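Local coordinates for SnoaL-like domain-containing protein (PDB 3DXO) that is of unknown function but, as a SnoaL-like member of the NTF2 clan, is a putative isomerase, at residues B[23-28]-B[54-59]; B[63-68]-B[84-89]; B[77-82]-B[100-105]. One frame throughout, in Å; residues are numbered along the deposited sequence.

The three contacts sample the two layers of an NTF2-like fold, helices packed against a curved mixed sheet. Contact 1 closes first along the chain, pairing helix 21-31 with helix 47-61. From helix 47-61 a short loop, where contact 2 begins, leads into strand 66-76. Contacts 2 and 3 alternate in sequence and share strand 79-87, contact 2 joining it to strand 66-76 and contact 3 to strand 93-103, so three successive strands are joined side by side in one sheet. Contact centres are about 15 Å apart for the first and second, 20 Å for the first and third, and 23 Å for the second and third. Contact 3 alone reaches the second subunit, through one sheet face.

Contact 1 of 3, residues B[23-28]-B[54-59]; sequences RRRHLV and MIEAAR
Arg24 reaches from helix 21-31 to Ile55 and Arg59 of helix 47-61, in the helical layer of this NTF2-like alpha+beta fold. The two segments run roughly antiparallel, at 137°, with axes 11.4 Å apart at their closest. A gap this wide suits long side chains, and Arg24 fills it. Its CG stands anti to the backbone N (chi1 -155°), which sends the chain outward to the second helix before a bend at chi3 turns the guanidinium. The edge of that group meets the branch methyl of Ile55, with Arg24 NH1 3.5 Å from Ile55 CG2, so a beta-branched aliphatic residue packs beside the apolar shaft as well as the polar head. Beyond it the Arg59 side chain crosses that of Arg24, and their guanidinium planes stand almost perpendicular, 83° apart. Arg24 NH1 and Arg59 NE are 3.3 Å apart, but both are donors and make no bond with each other. Arg59 NH1 instead donates a hydrogen bond to the backbone O of Trp16 in helix 3-17. Glu56 probably offsets some of the gathered positive charge: its OE1 is 5.4 Å from Arg24 NH2. The exposed Arg25 adds a charge-only attraction to the same carboxylate, since Glu56 OE1 lies well out of its guanidinium plane. One turn further along helix 21-31, Val28 adds a modest apolar touch, its CG2 4.4 Å from Ile55 CD1.

Contact 2 of 3, residues B[63-68]-B[84-89]; sequences PGYRFV and WRLISP
Phe67 and Leu86 form a non-hydrogen-bonded pair in the antiparallel hairpin of strands 66-76 and 79-87, and with Trp84 they make the close-packed face of this contact. The edge of the Phe67 ring is directed at the face of the Trp84 six-membered ring, a T-shaped stack with planes at 79° and centroids 5.4 Å apart. Trp84 reaches it with CG held between its backbone N and carbonyl carbon (chi1 54°). Leu86 CD1 lies alongside the Phe67 ring, 3.4 Å from Phe67 CE2. Hydrogen bonds running both ways in the pairs Arg66-Ile87 and Val68-Arg85 hold the register.

The reverse face is looser: Val68 CG2 meets Ile87 CG1 at 3.9 Å, and the exposed Arg66 lays its guanidinium face over Ile87. Where strand 66-76 begins and strand 79-87 ends, Pro89 CD lies over the face of the Tyr65 ring, 3.9 Å from its centroid, in a CH-pi contact, next to Gly64, whose positive phi suits glycine.

Helix 3-17 covers the aromatic face, its Leu13 touching Phe67 and Trp84. On the far flank of strand 79-87 lies strand 93-103, where Asp99 accepts a hydrogen bond from Trp84 NE1 and Asp93 forms a salt bridge with Arg85.

Contact 3 of 3, residues B[77-82]-B[100-105]; sequences GNFTRF and VVSLNT
In the antiparallel hairpin of strands 79-87 and 93-103, part of the curved sheet of the NTF2-like fold, Thr80 and Val101 form a hydrogen-bonded pair flanked by the non-hydrogen-bonded pairs Phe79-Ser102 and Arg81-Val100. Thr80 N donates to Val101 O at 3.1 Å, and Val101 N returns the bond to Thr80 O at 2.9 Å, nearly straight at 173°. On the side of Thr80 and Val101, beta-branched residues well suited to a strand, helix 3-17 closes over the sheet, and Thr80 OG1 is hydrogen-bonded to His5 ND1. Phe82 swings its ring to this side, with CE2 3.6 Å from Val101 CG2. On the face of Phe79, Arg81 and Val100 the second subunit packs: Arg81 makes salt bridges with Asp74 and with Asp117 of the second subunit, while Phe79 touches Val113 and Val100 touches Phe115 of that subunit. Within the chain the Phe79 ring lies by Val100 CG1 and the small Ser102, whose OG is 3.4 Å from Phe79 CE1. Gly77 and Asn78 have backbone angles consistent with a type II' turn leading into the strand. There Asn78 O accepts a hydrogen bond from Leu103 N at 3.0 Å. The Asn78 amide replaces that residue's own backbone N-H, which does not bond Leu103 O: ND2 donates to Leu103 O at 2.7 Å, with that oxygen tilted 20° from the amide plane.

Contact 1 of 3, residues B[23-28]-B[54-59]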
# COMPACT_ATOMS: atom_id res chain seq x y z
N ARG B 23 -25.94 -11.77 -2.85
CA ARG B 23 -24.96 -12.47 -2.06
C ARG B 23 -23.79 -11.57 -1.73
O ARG B 23 -23.26 -11.63 -0.61
CB ARG B 23 -24.48 -13.71 -2.78
CG ARG B 23 -25.56 -14.75 -2.85
CD ARG B 23 -25.03 -16.04 -3.45
NE ARG B 23 -26.09 -17.06 -3.47
CZ ARG B 23 -25.91 -18.35 -3.79
NH1 ARG B 23 -24.69 -18.83 -4.02
NH2 ARG B 23 -26.94 -19.17 -3.76
N ARG B 24 -23.43 -10.70 -2.67
CA ARG B 24 -22.34 -9.78 -2.45
C ARG B 24 -22.64 -8.77 -1.35
O ARG B 24 -21.74 -8.42 -0.59
CB ARG B 24 -22.06 -9.07 -3.72
CG ARG B 24 -20.64 -8.54 -3.84
CD ARG B 24 -20.45 -7.86 -5.22
NE ARG B 24 -21.38 -8.54 -6.14
CZ ARG B 24 -21.49 -8.32 -7.41
NH1 ARG B 24 -20.70 -7.48 -7.94
NH2 ARG B 24 -22.34 -8.97 -8.16
N ARG B 25 -23.87 -8.28 -1.25
CA ARG B 25 -24.17 -7.35 -0.15
C ARG B 25 -23.92 -8.03 1.17
O ARG B 25 -23.29 -7.49 2.07
CB ARG B 25 -25.60 -6.85 -0.17
CG ARG B 25 -25.88 -6.01 -1.34
CD ARG B 25 -27.28 -5.43 -1.27
NE ARG B 25 -27.62 -5.02 -2.61
CZ ARG B 25 -28.47 -5.63 -3.43
NH1 ARG B 25 -29.23 -6.69 -3.05
NH2 ARG B 25 -28.62 -5.13 -4.66
N HIS B 26 -24.39 -9.26 1.26
CA HIS B 26 -24.20 -10.13 2.43
C HIS B 26 -22.71 -10.28 2.74
O HIS B 26 -22.28 -10.20 3.85
CB HIS B 26 -24.87 -11.51 2.20
CG HIS B 26 -24.34 -12.61 3.08
ND1 HIS B 26 -24.68 -12.75 4.41
CD2 HIS B 26 -23.50 -13.64 2.80
CE1 HIS B 26 -24.06 -13.79 4.92
NE2 HIS B 26 -23.34 -14.36 3.96
N LEU B 27 -21.91 -10.52 1.71
CA LEU B 27 -20.47 -10.72 1.91
C LEU B 27 -19.78 -9.44 2.41
O LEU B 27 -19.00 -9.50 3.34
CB LEU B 27 -19.78 -11.20 0.61
CG LEU B 27 -20.12 -12.57 0.00
CD1 LEU B 27 -19.40 -12.83 -1.33
CD2 LEU B 27 -19.81 -13.66 1.02
N VAL B 28 -20.07 -8.30 1.77
CA VAL B 28 -19.54 -6.98 2.17
C VAL B 28 -20.06 -6.66 3.58
O VAL B 28 -19.30 -6.20 4.45
CB VAL B 28 -19.94 -5.86 1.18
CG1 VAL B 28 -19.64 -4.46 1.76
CG2 VAL B 28 -19.29 -6.07 -0.17
N MSE B 54 -20.40 0.09 -5.73
CA MSE B 54 -19.18 0.28 -6.52
C MSE B 54 -18.75 -1.01 -7.23
O MSE B 54 -18.52 -1.00 -8.43
CB MSE B 54 -18.06 0.77 -5.62
CG MSE B 54 -16.84 1.28 -6.31
SE MSE B 54 -15.45 1.48 -5.00
CE MSE B 54 -15.13 -0.33 -4.68
N ILE B 55 -18.65 -2.11 -6.49
CA ILE B 55 -18.23 -3.38 -7.07
C ILE B 55 -19.20 -3.82 -8.16
O ILE B 55 -18.80 -4.28 -9.20
CB ILE B 55 -18.12 -4.50 -6.00
CG1 ILE B 55 -17.01 -4.16 -4.99
CG2 ILE B 55 -17.83 -5.86 -6.69
CD1 ILE B 55 -17.01 -4.99 -3.72
N GLU B 56 -20.48 -3.67 -7.92
CA GLU B 56 -21.46 -4.01 -8.92
C GLU B 56 -21.32 -3.17 -10.18
O GLU B 56 -21.44 -3.72 -11.28
CB GLU B 56 -22.85 -3.82 -8.39
CG GLU B 56 -23.91 -4.15 -9.44
CD GLU B 56 -25.30 -4.16 -8.86
OE1 GLU B 56 -25.47 -4.57 -7.71
OE2 GLU B 56 -26.24 -3.76 -9.54
N ALA B 57 -21.10 -1.86 -10.04
CA ALA B 57 -20.92 -0.98 -11.20
C ALA B 57 -19.67 -1.41 -11.99
O ALA B 57 -19.70 -1.48 -13.21
CB ALA B 57 -20.82 0.48 -10.77
N ALA B 58 -18.59 -1.73 -11.28
CA ALA B 58 -17.33 -2.17 -11.86
C ALA B 58 -17.53 -3.42 -12.73
O ALA B 58 -17.10 -3.49 -13.88
CB ALA B 58 -16.31 -2.45 -10.75
N ARG B 59 -18.21 -4.39 -12.16
CA ARG B 59 -18.48 -5.63 -12.84
C ARG B 59 -19.39 -5.49 -14.02
O ARG B 59 -19.20 -6.20 -15.00
CB ARG B 59 -19.03 -6.67 -11.88
CG ARG B 59 -17.94 -7.17 -10.92
CD ARG B 59 -18.52 -8.02 -9.86
NE ARG B 59 -19.34 -9.08 -10.43
CZ ARG B 59 -18.91 -10.31 -10.74
NH1 ARG B 59 -17.68 -10.69 -10.47
NH2 ARG B 59 -19.75 -11.16 -11.29

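Contact 2 of 3, residues B[63-68]-B[84-89]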
# COMPACT_ATOMS: atom_id res chain seq x y z
N PRO B 63 -17.96 -7.39 -17.70
CA PRO B 63 -18.69 -8.65 -17.52
C PRO B 63 -17.85 -9.85 -17.94
O PRO B 63 -17.17 -9.80 -18.94
CB PRO B 63 -19.93 -8.46 -18.43
CG PRO B 63 -19.53 -7.49 -19.44
CD PRO B 63 -18.52 -6.58 -18.80
N GLY B 64 -17.92 -10.92 -17.15
CA GLY B 64 -17.14 -12.13 -17.40
C GLY B 64 -15.72 -12.08 -16.85
O GLY B 64 -15.06 -13.13 -16.76
N TYR B 65 -15.21 -10.90 -16.47
CA TYR B 65 -13.85 -10.80 -15.95
C TYR B 65 -13.74 -11.38 -14.54
O TYR B 65 -14.72 -11.51 -13.84
CB TYR B 65 -13.33 -9.37 -16.00
CG TYR B 65 -12.97 -8.92 -17.42
CD1 TYR B 65 -13.96 -8.58 -18.33
CD2 TYR B 65 -11.64 -8.89 -17.86
CE1 TYR B 65 -13.65 -8.23 -19.62
CE2 TYR B 65 -11.33 -8.51 -19.17
CZ TYR B 65 -12.34 -8.19 -20.04
OH TYR B 65 -12.06 -7.80 -21.33
N ARG B 66 -12.55 -11.80 -14.15
CA ARG B 66 -12.33 -12.35 -12.83
C ARG B 66 -11.08 -11.75 -12.23
O ARG B 66 -10.23 -11.24 -12.94
CB ARG B 66 -12.13 -13.82 -12.95
CG ARG B 66 -13.35 -14.60 -13.26
CD ARG B 66 -12.95 -15.91 -13.90
NE ARG B 66 -11.91 -16.53 -13.10
CZ ARG B 66 -10.98 -17.37 -13.57
NH1 ARG B 66 -10.95 -17.68 -14.89
NH2 ARG B 66 -10.07 -17.88 -12.71
N PHE B 67 -10.96 -11.83 -10.91
CA PHE B 67 -9.80 -11.30 -10.18
C PHE B 67 -9.12 -12.46 -9.44
O PHE B 67 -9.67 -12.94 -8.48
CB PHE B 67 -10.27 -10.20 -9.21
CG PHE B 67 -11.15 -9.18 -9.86
CD1 PHE B 67 -12.51 -9.36 -9.93
CD2 PHE B 67 -10.60 -8.07 -10.47
CE1 PHE B 67 -13.34 -8.44 -10.56
CE2 PHE B 67 -11.41 -7.13 -11.10
CZ PHE B 67 -12.78 -7.31 -11.15
N VAL B 68 -7.94 -12.88 -9.88
CA VAL B 68 -7.29 -14.04 -9.32
C VAL B 68 -6.04 -13.63 -8.55
O VAL B 68 -5.23 -12.82 -9.02
CB VAL B 68 -6.90 -15.03 -10.45
CG1 VAL B 68 -6.21 -16.22 -9.88
CG2 VAL B 68 -8.12 -15.40 -11.24
N TRP B 84 -3.32 -9.22 -7.42
CA TRP B 84 -4.24 -10.04 -8.19
C TRP B 84 -4.11 -9.70 -9.66
O TRP B 84 -3.66 -8.63 -10.00
CB TRP B 84 -5.68 -9.79 -7.72
CG TRP B 84 -6.03 -8.36 -7.75
CD1 TRP B 84 -5.93 -7.49 -6.71
CD2 TRP B 84 -6.47 -7.59 -8.89
NE1 TRP B 84 -6.31 -6.23 -7.12
CE2 TRP B 84 -6.64 -6.26 -8.45
CE3 TRP B 84 -6.73 -7.90 -10.22
CZ2 TRP B 84 -7.04 -5.22 -9.31
CZ3 TRP B 84 -7.16 -6.87 -11.08
CH2 TRP B 84 -7.30 -5.55 -10.61
N ARG B 85 -4.55 -10.63 -10.52
CA ARG B 85 -4.54 -10.47 -11.96
C ARG B 85 -5.98 -10.44 -12.46
O ARG B 85 -6.86 -11.12 -11.91
CB ARG B 85 -3.82 -11.66 -12.60
CG ARG B 85 -2.38 -11.94 -12.13
CD ARG B 85 -1.49 -10.71 -12.28
NE ARG B 85 -1.47 -10.23 -13.65
CZ ARG B 85 -1.02 -9.05 -14.02
NH1 ARG B 85 -0.56 -8.21 -13.11
NH2 ARG B 85 -1.05 -8.69 -15.30
N LEU B 86 -6.23 -9.68 -13.52
CA LEU B 86 -7.55 -9.58 -14.13
C LEU B 86 -7.58 -10.53 -15.30
O LEU B 86 -6.85 -10.32 -16.27
CB LEU B 86 -7.83 -8.15 -14.61
CG LEU B 86 -9.19 -7.76 -15.20
CD1 LEU B 86 -10.32 -8.02 -14.23
CD2 LEU B 86 -9.16 -6.32 -15.61
N ILE B 87 -8.44 -11.55 -15.21
CA ILE B 87 -8.60 -12.57 -16.26
C ILE B 87 -9.90 -12.39 -17.10
O ILE B 87 -11.03 -12.26 -16.59
CB ILE B 87 -8.50 -14.01 -15.67
CG1 ILE B 87 -7.22 -14.18 -14.81
CG2 ILE B 87 -8.54 -15.04 -16.79
CD1 ILE B 87 -5.90 -13.88 -15.48
N SER B 88 -9.68 -12.38 -18.40
CA SER B 88 -10.69 -12.19 -19.43
C SER B 88 -11.61 -13.40 -19.48
O SER B 88 -11.25 -14.48 -19.02
CB SER B 88 -9.94 -12.03 -20.76
OG SER B 88 -10.71 -12.28 -21.90
N PRO B 89 -12.84 -13.22 -19.99
CA PRO B 89 -13.73 -14.37 -20.16
C PRO B 89 -13.05 -15.54 -20.88
O PRO B 89 -13.25 -16.69 -20.50
CB PRO B 89 -14.87 -13.79 -20.96
CG PRO B 89 -14.93 -12.37 -20.50
CD PRO B 89 -13.51 -11.97 -20.38

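Contact 3 of 3, residues B[77-82]-B[100-105]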
# COMPACT_ATOMS: atom_id res chain seq x y z
N GLY B 77 0.59 -6.19 11.68
CA GLY B 77 -0.46 -5.54 12.47
C GLY B 77 -1.79 -5.83 11.81
O GLY B 77 -2.04 -6.97 11.41
N ASN B 78 -2.60 -4.79 11.65
CA ASN B 78 -3.90 -4.88 10.98
C ASN B 78 -3.79 -4.61 9.47
O ASN B 78 -4.80 -4.37 8.81
CB ASN B 78 -4.90 -3.92 11.61
CG ASN B 78 -4.53 -2.46 11.40
OD1 ASN B 78 -3.41 -2.03 11.70
ND2 ASN B 78 -5.48 -1.67 10.88
N PHE B 79 -2.58 -4.64 8.92
CA PHE B 79 -2.39 -4.45 7.47
C PHE B 79 -2.12 -5.75 6.73
O PHE B 79 -1.32 -6.58 7.16
CB PHE B 79 -1.23 -3.49 7.17
CG PHE B 79 -1.50 -2.09 7.59
CD1 PHE B 79 -2.37 -1.29 6.85
CD2 PHE B 79 -0.91 -1.56 8.72
CE1 PHE B 79 -2.64 0.00 7.23
CE2 PHE B 79 -1.17 -0.26 9.10
CZ PHE B 79 -2.04 0.52 8.35
N THR B 80 -2.81 -5.89 5.60
CA THR B 80 -2.59 -6.98 4.67
C THR B 80 -2.30 -6.39 3.28
O THR B 80 -2.87 -5.38 2.89
CB THR B 80 -3.82 -7.90 4.60
OG1 THR B 80 -4.03 -8.48 5.90
CG2 THR B 80 -3.63 -8.99 3.55
N ARG B 81 -1.36 -6.99 2.57
CA ARG B 81 -1.02 -6.61 1.20
C ARG B 81 -1.05 -7.83 0.30
O ARG B 81 -0.52 -8.89 0.66
CB ARG B 81 0.38 -6.02 1.09
CG ARG B 81 0.80 -5.90 -0.38
CD ARG B 81 2.19 -5.37 -0.60
NE ARG B 81 3.23 -6.25 -0.08
CZ ARG B 81 4.50 -6.16 -0.43
NH1 ARG B 81 4.88 -5.28 -1.33
NH2 ARG B 81 5.39 -6.97 0.10
N PHE B 82 -1.63 -7.66 -0.87
CA PHE B 82 -1.72 -8.73 -1.85
C PHE B 82 -1.91 -8.18 -3.23
O PHE B 82 -2.29 -7.00 -3.41
CB PHE B 82 -2.88 -9.68 -1.51
CG PHE B 82 -4.22 -9.01 -1.51
CD1 PHE B 82 -4.97 -8.94 -2.66
CD2 PHE B 82 -4.73 -8.46 -0.34
CE1 PHE B 82 -6.24 -8.30 -2.66
CE2 PHE B 82 -5.96 -7.82 -0.33
CZ PHE B 82 -6.72 -7.74 -1.49
N VAL B 100 -3.71 -2.57 -0.41
CA VAL B 100 -3.35 -2.53 0.99
C VAL B 100 -4.69 -2.42 1.71
O VAL B 100 -5.43 -1.48 1.47
CB VAL B 100 -2.40 -1.39 1.33
CG1 VAL B 100 -2.08 -1.39 2.84
CG2 VAL B 100 -1.14 -1.57 0.52
N VAL B 101 -4.99 -3.40 2.56
CA VAL B 101 -6.24 -3.48 3.31
C VAL B 101 -6.00 -3.30 4.82
O VAL B 101 -5.02 -3.80 5.34
CB VAL B 101 -6.91 -4.85 3.04
CG1 VAL B 101 -8.19 -5.01 3.84
CG2 VAL B 101 -7.19 -4.99 1.57
N SER B 102 -6.88 -2.59 5.51
CA SER B 102 -6.74 -2.38 6.95
C SER B 102 -7.95 -2.93 7.66
O SER B 102 -9.09 -2.72 7.23
CB SER B 102 -6.69 -0.89 7.29
OG SER B 102 -5.92 -0.17 6.36
N LEU B 103 -7.71 -3.63 8.76
CA LEU B 103 -8.77 -4.15 9.58
C LEU B 103 -8.93 -3.24 10.77
O LEU B 103 -7.95 -2.68 11.25
CB LEU B 103 -8.44 -5.58 10.01
CG LEU B 103 -9.04 -6.69 9.13
CD1 LEU B 103 -8.87 -6.46 7.61
CD2 LEU B 103 -8.49 -8.01 9.53
N ASN B 104 -10.16 -3.03 11.22
CA ASN B 104 -10.39 -2.24 12.42
C ASN B 104 -10.20 -3.19 13.60
O ASN B 104 -9.97 -4.38 13.41
CB ASN B 104 -11.76 -1.56 12.40
CG ASN B 104 -12.92 -2.54 12.28
OD1 ASN B 104 -12.78 -3.73 12.55
ND2 ASN B 104 -14.08 -2.03 11.87
N THR B 105 -10.31 -2.69 14.83
CA THR B 105 -10.07 -3.54 15.99
C THR B 105 -11.10 -4.65 16.17
O THR B 105 -10.97 -5.45 17.07
CB THR B 105 -10.00 -2.73 17.29
OG1 THR B 105 -11.26 -2.11 17.52
CG2 THR B 105 -8.88 -1.67 17.22